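PDB 5HEA: putative glycosyltransferase (GalT1), which probably transfers a sugar from a nucleotide-activated donor, the chain here being the C-terminal part of the protein with a family 2, GT-A-type glycosyltransferase domain. Local coordinates for residues E5-I10 / Y87-D92; I9-Y14 / I37-D42; Y14-Y19 / D92-V97. One frame throughout, in Å; residues are numbered along the deposited sequence.

Interaction 1. Residues E5-I10 / Y87-D92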
loop_
_atom_site.group_PDB
_atom_site.type_symbol
_atom_site.label_atom_id
_atom_site.label_comp_id
_atom_site.label_asym_id
_atom_site.label_seq_id
_atom_site.Cartn_x
_atom_site.Cartn_y
_atom_site.Cartn_z
ATOM N N GLU A 5 -8.902 -19.277 -45.461
ATOM C CA GLU A 5 -8.466 -19.716 -44.133
ATOM C C GLU A 5 -8.930 -18.765 -43.030
ATOM O O GLU A 5 -9.264 -17.615 -43.290
ATOM C CB GLU A 5 -6.952 -19.866 -44.111
ATOM C CG GLU A 5 -6.442 -20.785 -45.207
ATOM C CD GLU A 5 -5.113 -20.332 -45.780
ATOM O OE1 GLU A 5 -4.143 -21.116 -45.705
ATOM O OE2 GLU A 5 -5.040 -19.197 -46.313
ATOM N N LEU A 6 -8.958 -19.250 -41.797
ATOM C CA LEU A 6 -9.570 -18.502 -40.708
ATOM C C LEU A 6 -8.718 -17.311 -40.277
ATOM O O LEU A 6 -7.521 -17.447 -39.994
ATOM C CB LEU A 6 -9.843 -19.419 -39.524
ATOM C CG LEU A 6 -10.449 -18.765 -38.282
ATOM C CD1 LEU A 6 -11.926 -18.444 -38.509
ATOM C CD2 LEU A 6 -10.250 -19.682 -37.077
ATOM N N ILE A 7 -9.339 -16.139 -40.255
ATOM C CA ILE A 7 -8.681 -14.956 -39.744
ATOM C C ILE A 7 -9.196 -14.663 -38.333
ATOM O O ILE A 7 -10.402 -14.578 -38.107
ATOM C CB ILE A 7 -8.909 -13.742 -40.662
ATOM C CG1 ILE A 7 -8.277 -13.982 -42.039
ATOM C CG2 ILE A 7 -8.321 -12.476 -40.034
ATOM C CD1 ILE A 7 -8.598 -12.883 -43.027
ATOM N N SER A 8 -8.286 -14.512 -37.380
ATOM C CA SER A 8 -8.693 -14.108 -36.032
ATOM C C SER A 8 -8.609 -12.590 -35.852
ATOM O O SER A 8 -7.534 -12.002 -35.988
ATOM C CB SER A 8 -7.834 -14.800 -34.972
ATOM O OG SER A 8 -8.009 -16.206 -34.991
ATOM N N ILE A 9 -9.743 -11.971 -35.530
ATOM C CA ILE A 9 -9.823 -10.528 -35.292
ATOM C C ILE A 9 -9.917 -10.257 -33.804
ATOM O O ILE A 9 -10.910 -10.618 -33.164
ATOM C CB ILE A 9 -11.078 -9.920 -35.931
ATOM C CG1 ILE A 9 -11.198 -10.367 -37.397
ATOM C CG2 ILE A 9 -11.052 -8.393 -35.789
ATOM C CD1 ILE A 9 -12.575 -10.081 -38.002
ATOM N N ILE A 10 -8.882 -9.625 -33.262
ATOM C CA ILE A 10 -8.779 -9.369 -31.833
ATOM C C ILE A 10 -9.272 -7.968 -31.508
ATOM O O ILE A 10 -8.751 -6.973 -32.015
ATOM C CB ILE A 10 -7.329 -9.587 -31.340
ATOM C CG1 ILE A 10 -6.958 -11.069 -31.488
ATOM C CG2 ILE A 10 -7.166 -9.105 -29.886
ATOM C CD1 ILE A 10 -5.469 -11.352 -31.409
ATOM N N TYR A 87 -4.284 -16.450 -39.508
ATOM C CA TYR A 87 -3.891 -15.044 -39.538
ATOM C C TYR A 87 -4.505 -14.311 -38.360
ATOM O O TYR A 87 -5.574 -14.684 -37.873
ATOM C CB TYR A 87 -4.349 -14.385 -40.836
ATOM C CG TYR A 87 -3.887 -15.129 -42.063
ATOM C CD1 TYR A 87 -4.714 -16.066 -42.675
ATOM C CD2 TYR A 87 -2.614 -14.925 -42.589
ATOM C CE1 TYR A 87 -4.304 -16.769 -43.789
ATOM C CE2 TYR A 87 -2.186 -15.631 -43.713
ATOM C CZ TYR A 87 -3.045 -16.547 -44.308
ATOM O OH TYR A 87 -2.658 -17.258 -45.417
ATOM N N ILE A 88 -3.827 -13.261 -37.916
ATOM C CA ILE A 88 -4.300 -12.457 -36.790
ATOM C C ILE A 88 -4.354 -10.990 -37.191
ATOM O O ILE A 88 -3.439 -10.469 -37.828
ATOM C CB ILE A 88 -3.383 -12.624 -35.547
ATOM C CG1 ILE A 88 -3.594 -14.007 -34.913
ATOM C CG2 ILE A 88 -3.605 -11.459 -34.539
ATOM C CD1 ILE A 88 -2.748 -14.261 -33.685
ATOM N N THR A 89 -5.434 -10.316 -36.824
ATOM C CA THR A 89 -5.518 -8.896 -37.092
ATOM C C THR A 89 -6.168 -8.216 -35.890
ATOM O O THR A 89 -6.847 -8.874 -35.099
ATOM C CB THR A 89 -6.297 -8.649 -38.395
ATOM O OG1 THR A 89 -6.054 -7.317 -38.868
ATOM C CG2 THR A 89 -7.793 -8.881 -38.176
ATOM N N PHE A 90 -5.928 -6.915 -35.727
ATOM C CA PHE A 90 -6.437 -6.180 -34.565
ATOM C C PHE A 90 -7.403 -5.101 -35.039
ATOM O O PHE A 90 -7.153 -4.461 -36.050
ATOM C CB PHE A 90 -5.282 -5.523 -33.785
ATOM C CG PHE A 90 -4.307 -6.511 -33.199
ATOM C CD1 PHE A 90 -4.576 -7.133 -31.988
ATOM C CD2 PHE A 90 -3.131 -6.831 -33.870
ATOM C CE1 PHE A 90 -3.686 -8.061 -31.453
ATOM C CE2 PHE A 90 -2.235 -7.755 -33.339
ATOM C CZ PHE A 90 -2.520 -8.376 -32.136
ATOM N N VAL A 91 -8.510 -4.914 -34.325
ATOM C CA VAL A 91 -9.424 -3.805 -34.604
ATOM C C VAL A 91 -9.758 -3.148 -33.264
ATOM O O VAL A 91 -10.123 -3.836 -32.311
ATOM C CB VAL A 91 -10.737 -4.284 -35.278
ATOM C CG1 VAL A 91 -11.750 -3.136 -35.366
ATOM C CG2 VAL A 91 -10.465 -4.832 -36.663
ATOM N N ASP A 92 -9.602 -1.834 -33.167
ATOM C CA ASP A 92 -9.983 -1.123 -31.948
ATOM C C ASP A 92 -11.488 -0.892 -31.930
ATOM O O ASP A 92 -12.083 -0.590 -32.952
ATOM C CB ASP A 92 -9.238 0.199 -31.817
ATOM C CG ASP A 92 -7.780 -0.000 -31.442
ATOM O OD1 ASP A 92 -7.428 -1.107 -30.945
ATOM O OD2 ASP A 92 -6.989 0.945 -31.640
#
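Ile10 lies alongside Phe90, both pointing the same way from two parallel strands, and its CD1 ends 3.7 Å from CE1 of the ring. The same methyl reaches back across Ile88, where CD1 meets CG2 at 3.6 Å. On the opposite face, Ile9 runs beside both Thr89 and Val91. Its CG2 meets CG2 of Val91 at 3.7 Å, while its CG1 branch rests 3.8 Å from CG2 of Thr89. Thr89 chi1 (-163°) sets OG1 anti to the backbone N and CG2 against Ile9; OG1 bonds Lys171 O. OE2 of Glu5 comes to the edge of the Tyr87 ring, in its plane and 3.2 Å from OH, with carboxylate and ring turned 71° apart; OE2 also bonds Tyr106, and OE1 forms a salt bridge with Lys86. The backbones are joined by a parallel ladder whose first rung, Tyr87 N to Leu6 O, is weak; Ser8 N and Ile10 N give to Tyr87 O and Thr89 O, each at 2.8 Å. Strand 7-13, an inner strand of the Rossmann-like core of the GT-A fold, sits between 87-90 and 35-41, with helix 101-110 over Ile7, Ile9 and Tyr87, and strand 171-174 continuing the sheet antiparallel.

Interaction 2. Residues I9-Y14 / I37-D42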
loop_
_atom_site.group_PDB
_atom_site.type_symbol
_atom_site.label_atom_id
_atom_site.label_comp_id
_atom_site.label_asym_id
_atom_site.label_seq_id
_atom_site.Cartn_x
_atom_site.Cartn_y
_atom_site.Cartn_z
ATOM N N ILE A 9 -9.743 -11.971 -35.530
ATOM C CA ILE A 9 -9.823 -10.528 -35.292
ATOM C C ILE A 9 -9.917 -10.257 -33.804
ATOM O O ILE A 9 -10.910 -10.618 -33.164
ATOM C CB ILE A 9 -11.078 -9.920 -35.931
ATOM C CG1 ILE A 9 -11.198 -10.367 -37.397
ATOM C CG2 ILE A 9 -11.052 -8.393 -35.789
ATOM C CD1 ILE A 9 -12.575 -10.081 -38.002
ATOM N N ILE A 10 -8.882 -9.625 -33.262
ATOM C CA ILE A 10 -8.779 -9.369 -31.833
ATOM C C ILE A 10 -9.272 -7.968 -31.508
ATOM O O ILE A 10 -8.751 -6.973 -32.015
ATOM C CB ILE A 10 -7.329 -9.587 -31.340
ATOM C CG1 ILE A 10 -6.958 -11.069 -31.488
ATOM C CG2 ILE A 10 -7.166 -9.105 -29.886
ATOM C CD1 ILE A 10 -5.469 -11.352 -31.409
ATOM N N VAL A 11 -10.298 -7.899 -30.669
ATOM C CA VAL A 11 -10.959 -6.636 -30.386
ATOM C C VAL A 11 -11.032 -6.418 -28.874
ATOM O O VAL A 11 -11.909 -6.952 -28.197
ATOM C CB VAL A 11 -12.375 -6.603 -31.012
ATOM C CG1 VAL A 11 -13.092 -5.280 -30.691
ATOM C CG2 VAL A 11 -12.293 -6.819 -32.523
ATOM N N PRO A 12 -10.084 -5.646 -28.332
ATOM C CA PRO A 12 -10.131 -5.311 -26.909
ATOM C C PRO A 12 -11.287 -4.356 -26.642
ATOM O O PRO A 12 -11.548 -3.446 -27.432
ATOM C CB PRO A 12 -8.791 -4.596 -26.671
ATOM C CG PRO A 12 -7.930 -5.016 -27.826
ATOM C CD PRO A 12 -8.862 -5.145 -28.975
ATOM N N VAL A 13 -11.979 -4.573 -25.532
ATOM C CA VAL A 13 -13.163 -3.790 -25.206
ATOM C C VAL A 13 -13.039 -3.275 -23.788
ATOM O O VAL A 13 -13.016 -4.059 -22.835
ATOM C CB VAL A 13 -14.456 -4.634 -25.330
ATOM C CG1 VAL A 13 -15.665 -3.848 -24.822
ATOM C CG2 VAL A 13 -14.674 -5.064 -26.767
ATOM N N TYR A 14 -12.936 -1.955 -23.645
ATOM C CA TYR A 14 -12.992 -1.328 -22.327
ATOM C C TYR A 14 -13.778 -0.017 -22.396
ATOM O O TYR A 14 -13.334 0.950 -23.014
ATOM C CB TYR A 14 -11.593 -1.092 -21.728
ATOM C CG TYR A 14 -11.685 -0.544 -20.312
ATOM C CD1 TYR A 14 -12.170 -1.334 -19.279
ATOM C CD2 TYR A 14 -11.330 0.770 -20.020
ATOM C CE1 TYR A 14 -12.292 -0.845 -17.995
ATOM C CE2 TYR A 14 -11.445 1.272 -18.729
ATOM C CZ TYR A 14 -11.925 0.455 -17.723
ATOM O OH TYR A 14 -12.045 0.924 -16.441
ATOM N N ILE A 37 -14.246 -13.282 -34.364
ATOM C CA ILE A 37 -14.037 -12.055 -33.621
ATOM C C ILE A 37 -13.860 -12.427 -32.167
ATOM O O ILE A 37 -14.757 -13.004 -31.550
ATOM C CB ILE A 37 -15.222 -11.103 -33.756
ATOM C CG1 ILE A 37 -15.394 -10.722 -35.230
ATOM C CG2 ILE A 37 -14.998 -9.876 -32.872
ATOM C CD1 ILE A 37 -16.685 -10.009 -35.568
ATOM N N ILE A 38 -12.683 -12.122 -31.633
ATOM C CA ILE A 38 -12.398 -12.340 -30.232
ATOM C C ILE A 38 -12.543 -11.021 -29.503
ATOM O O ILE A 38 -11.703 -10.127 -29.623
ATOM C CB ILE A 38 -11.009 -12.931 -30.036
ATOM C CG1 ILE A 38 -10.858 -14.151 -30.945
ATOM C CG2 ILE A 38 -10.791 -13.314 -28.572
ATOM C CD1 ILE A 38 -9.485 -14.719 -30.945
ATOM N N LEU A 39 -13.664 -10.892 -28.801
ATOM C CA LEU A 39 -13.972 -9.715 -28.016
ATOM C C LEU A 39 -13.409 -9.905 -26.622
ATOM O O LEU A 39 -13.879 -10.762 -25.887
ATOM C CB LEU A 39 -15.495 -9.537 -27.920
ATOM C CG LEU A 39 -16.228 -8.959 -29.125
ATOM C CD1 LEU A 39 -17.744 -8.871 -28.861
ATOM C CD2 LEU A 39 -15.651 -7.594 -29.451
ATOM N N ILE A 40 -12.401 -9.124 -26.245
ATOM C CA ILE A 40 -11.890 -9.227 -24.884
ATOM C C ILE A 40 -12.418 -8.081 -24.035
ATOM O O ILE A 40 -11.888 -6.964 -24.073
ATOM C CB ILE A 40 -10.342 -9.290 -24.808
ATOM C CG1 ILE A 40 -9.794 -10.395 -25.721
ATOM C CG2 ILE A 40 -9.892 -9.527 -23.373
ATOM C CD1 ILE A 40 -9.477 -9.918 -27.126
ATOM N N ASN A 41 -13.481 -8.354 -23.281
ATOM C CA ASN A 41 -13.996 -7.362 -22.353
ATOM C C ASN A 41 -13.074 -7.291 -21.142
ATOM O O ASN A 41 -13.016 -8.222 -20.332
ATOM C CB ASN A 41 -15.428 -7.687 -21.913
ATOM C CG ASN A 41 -15.853 -6.862 -20.738
ATOM O OD1 ASN A 41 -15.531 -5.686 -20.663
ATOM N ND2 ASN A 41 -16.550 -7.477 -19.789
ATOM N N ASP A 42 -12.370 -6.171 -21.019
ATOM C CA ASP A 42 -11.342 -5.972 -19.997
ATOM C C ASP A 42 -11.959 -5.352 -18.739
ATOM O O ASP A 42 -11.515 -4.304 -18.259
ATOM C CB ASP A 42 -10.236 -5.072 -20.600
ATOM C CG ASP A 42 -9.023 -4.905 -19.694
ATOM O OD1 ASP A 42 -8.618 -5.871 -19.005
ATOM O OD2 ASP A 42 -8.471 -3.787 -19.684
#
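Five backbone hydrogen bonds join Ile9-Tyr14 to Ile37-Asp42 as parallel strands. Those from Ile38 N to Ile9 O, at 2.8 Å, and from Asp42 N to Val13 O, at 2.9 Å, run close to the direction of the acceptor carbonyl. In the middle, the donors Ile40 N and Val13 N instead stand above the carbonyl planes of Val11 O and Ile40 O, the latter 39° out of plane, although Val13 N still comes within 2.8 Å of Ile40 O.

The apolar contacts fall on both faces. On one, Leu39 lies beside Val11, with CD2 3.7 Å from Val11 CG1, and the same methyl crosses to Val13 CG2 at 3.8 Å. Leu39 thus bridges two valines, and helices 20-28 and 48-58 pack on this side. On the other face, Ile40 bends at its second torsion (chi2 91°), and its CD1 meets Ile10 CG2 at 3.7 Å under helix 72-82.

Polar groups gather at the C-terminal end. Asp42 O approaches Tyr14 CD1 to 3.2 Å, oblique to the ring, and also accepts from Asn69. The Asp42 carboxylate takes the backbone N-H groups of Ala70 and Gly71, and Asn41 OD1 bonds Ser44. The chemistry implies an apolar core for the beta-alpha-beta unit 7-13, 20-28, 35-41, whose strand ends turn polar, consistent with the nucleotide-binding end of a GT-A fold.

Interaction 3. Residues Y14-Y19 / D92-V97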
loop_
_atom_site.group_PDB
_atom_site.type_symbol
_atom_site.label_atom_id
_atom_site.label_comp_id
_atom_site.label_asym_id
_atom_site.label_seq_id
_atom_site.Cartn_x
_atom_site.Cartn_y
_atom_site.Cartn_z
ATOM N N TYR A 14 -12.936 -1.955 -23.645
ATOM C CA TYR A 14 -12.992 -1.328 -22.327
ATOM C C TYR A 14 -13.778 -0.017 -22.396
ATOM O O TYR A 14 -13.334 0.950 -23.014
ATOM C CB TYR A 14 -11.593 -1.092 -21.728
ATOM C CG TYR A 14 -11.685 -0.544 -20.312
ATOM C CD1 TYR A 14 -12.170 -1.334 -19.279
ATOM C CD2 TYR A 14 -11.330 0.770 -20.020
ATOM C CE1 TYR A 14 -12.292 -0.845 -17.995
ATOM C CE2 TYR A 14 -11.445 1.272 -18.729
ATOM C CZ TYR A 14 -11.925 0.455 -17.723
ATOM O OH TYR A 14 -12.045 0.924 -16.441
ATOM N N ASN A 15 -14.960 -0.018 -21.784
ATOM C CA ASN A 15 -15.799 1.175 -21.649
ATOM C C ASN A 15 -16.018 1.932 -22.954
ATOM O O ASN A 15 -15.759 3.135 -23.045
ATOM C CB ASN A 15 -15.263 2.099 -20.553
ATOM C CG ASN A 15 -15.491 1.531 -19.172
ATOM O OD1 ASN A 15 -16.043 0.444 -19.032
ATOM N ND2 ASN A 15 -15.069 2.254 -18.149
ATOM N N VAL A 16 -16.506 1.217 -23.961
ATOM C CA VAL A 16 -16.739 1.811 -25.273
ATOM C C VAL A 16 -18.196 1.682 -25.712
ATOM O O VAL A 16 -18.487 1.515 -26.901
ATOM C CB VAL A 16 -15.800 1.183 -26.333
ATOM C CG1 VAL A 16 -14.392 1.748 -26.186
ATOM C CG2 VAL A 16 -15.786 -0.348 -26.209
ATOM N N GLU A 17 -19.111 1.783 -24.753
ATOM C CA GLU A 17 -20.540 1.586 -25.039
ATOM C C GLU A 17 -21.081 2.436 -26.206
ATOM O O GLU A 17 -21.981 2.007 -26.924
ATOM C CB GLU A 17 -21.390 1.805 -23.779
ATOM C CG GLU A 17 -21.569 3.262 -23.370
ATOM C CD GLU A 17 -22.396 3.431 -22.094
ATOM O OE1 GLU A 17 -22.811 2.417 -21.486
ATOM O OE2 GLU A 17 -22.625 4.592 -21.694
ATOM N N LYS A 18 -20.532 3.631 -26.393
ATOM C CA LYS A 18 -21.033 4.531 -27.430
ATOM C C LYS A 18 -20.601 4.099 -28.828
ATOM O O LYS A 18 -21.242 4.452 -29.812
ATOM C CB LYS A 18 -20.576 5.970 -27.164
ATOM C CG LYS A 18 -21.176 6.592 -25.909
ATOM C CD LYS A 18 -20.786 8.058 -25.766
ATOM C CE LYS A 18 -19.303 8.217 -25.466
ATOM N NZ LYS A 18 -18.903 9.650 -25.366
ATOM N N TYR A 19 -19.523 3.324 -28.914
ATOM C CA TYR A 19 -18.903 3.045 -30.210
ATOM C C TYR A 19 -18.881 1.577 -30.615
ATOM O O TYR A 19 -18.618 1.250 -31.776
ATOM C CB TYR A 19 -17.479 3.583 -30.202
ATOM C CG TYR A 19 -17.415 5.028 -29.778
ATOM C CD1 TYR A 19 -17.981 6.027 -30.562
ATOM C CD2 TYR A 19 -16.799 5.393 -28.588
ATOM C CE1 TYR A 19 -17.928 7.355 -30.177
ATOM C CE2 TYR A 19 -16.741 6.713 -28.196
ATOM C CZ TYR A 19 -17.300 7.689 -28.993
ATOM O OH TYR A 19 -17.233 9.002 -28.591
ATOM N N ASP A 92 -9.602 -1.834 -33.167
ATOM C CA ASP A 92 -9.983 -1.123 -31.948
ATOM C C ASP A 92 -11.488 -0.892 -31.930
ATOM O O ASP A 92 -12.083 -0.590 -32.952
ATOM C CB ASP A 92 -9.238 0.199 -31.817
ATOM C CG ASP A 92 -7.780 -0.000 -31.442
ATOM O OD1 ASP A 92 -7.428 -1.107 -30.945
ATOM O OD2 ASP A 92 -6.989 0.945 -31.640
ATOM N N SER A 93 -12.094 -1.030 -30.757
ATOM C CA SER A 93 -13.553 -1.046 -30.681
ATOM C C SER A 93 -14.174 0.354 -30.817
ATOM O O SER A 93 -15.393 0.480 -30.926
ATOM C CB SER A 93 -14.005 -1.774 -29.409
ATOM O OG SER A 93 -13.229 -1.383 -28.296
ATOM N N ASP A 94 -13.320 1.386 -30.826
ATOM C CA ASP A 94 -13.695 2.779 -31.124
ATOM C C ASP A 94 -13.853 3.058 -32.617
ATOM O O ASP A 94 -14.379 4.106 -33.011
ATOM C CB ASP A 94 -12.571 3.715 -30.687
ATOM C CG ASP A 94 -12.515 3.904 -29.211
ATOM O OD1 ASP A 94 -13.578 3.823 -28.572
ATOM O OD2 ASP A 94 -11.410 4.149 -28.690
ATOM N N ASP A 95 -13.357 2.141 -33.437
ATOM C CA ASP A 95 -13.197 2.366 -34.873
ATOM C C ASP A 95 -14.153 1.524 -35.709
ATOM O O ASP A 95 -14.949 0.767 -35.161
ATOM C CB ASP A 95 -11.749 2.058 -35.271
ATOM C CG ASP A 95 -10.744 2.925 -34.525
ATOM O OD1 ASP A 95 -11.097 4.081 -34.187
ATOM O OD2 ASP A 95 -9.601 2.459 -34.281
ATOM N N PHE A 96 -14.084 1.669 -37.035
ATOM C CA PHE A 96 -14.900 0.857 -37.938
ATOM C C PHE A 96 -14.251 0.750 -39.312
ATOM O O PHE A 96 -13.307 1.478 -39.622
ATOM C CB PHE A 96 -16.342 1.384 -38.037
ATOM C CG PHE A 96 -16.435 2.821 -38.473
ATOM C CD1 PHE A 96 -16.209 3.849 -37.565
ATOM C CD2 PHE A 96 -16.752 3.145 -39.788
ATOM C CE1 PHE A 96 -16.292 5.169 -37.956
ATOM C CE2 PHE A 96 -16.849 4.474 -40.196
ATOM C CZ PHE A 96 -16.619 5.490 -39.281
ATOM N N VAL A 97 -14.741 -0.178 -40.127
ATOM C CA VAL A 97 -14.081 -0.495 -41.388
ATOM C C VAL A 97 -15.054 -0.640 -42.560
ATOM O O VAL A 97 -16.260 -0.838 -42.368
ATOM C CB VAL A 97 -13.258 -1.809 -41.268
ATOM C CG1 VAL A 97 -12.163 -1.671 -40.218
ATOM C CG2 VAL A 97 -14.171 -2.967 -40.901
HETATM O O HOH W 1 -11.885 -0.397 -25.797
HETATM O O HOH W 2 -16.875 2.228 -33.793
#
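Val16 turns its two methyls onto Ser93 and Asp94 through a chi1 of -77°, which sets CG1 anti to the carbonyl carbon and CG2 between the backbone N and that carbon. Ser93 has its OG in the equivalent inner position (chi1 44°), and there it meets Val16 CG2 at 3.5 Å. Asp94 OD1 comes 3.3 Å from Val16 CG1, the two side chains crossing nearly at right angles, and 3.6 Å from CD2 of Tyr19. The Tyr19 ring stands almost perpendicular to that carboxylate (88°), while Lys18 CB lies over the centre of one ring face.

No direct hydrogen bond crosses between the segments, and two waters do the polar bridging. The first accepts from Tyr14 N at 2.9 Å and donates to Ser93 OG, which is also bonded to Pro12 O. The second donates to both Tyr19 O and Asp95 O, each at 2.8 Å. A type I turn from Asp92 to Asp95 presents Ser93 and Asp94 to the loop, and Asp94 OD2 forms a salt bridge with Arg218. Asp92-Ser93-Asp94 is probably the DXD motif, which in GT-A enzymes usually helps hold the metal and nucleotide-sugar. The contact thus links the loop between strand 7-13 and helix 20-28 to the turn after strand 87-90, from which the chain enters strand 96-97, paired antiparallel with 204-217.

How the interactions relate
Interactions 1 and 2 are both buried and share strand 7-13, which uses one edge for 87-90 and the other for 35-41; Ile9 and Ile10 serve both. Each combines a parallel backbone ladder with aliphatic packing on both faces of the sheet. Interaction 3 is smaller and only partly buried: it joins the loops that follow two of these strands, and water replaces the direct ladder. Ser93 connects interactions 2 and 3, its CB packing on Val11 beside the bond to Pro12 O. From core strands to their C-terminal loops the chemistry thus passes from apolar to acidic and hydrated.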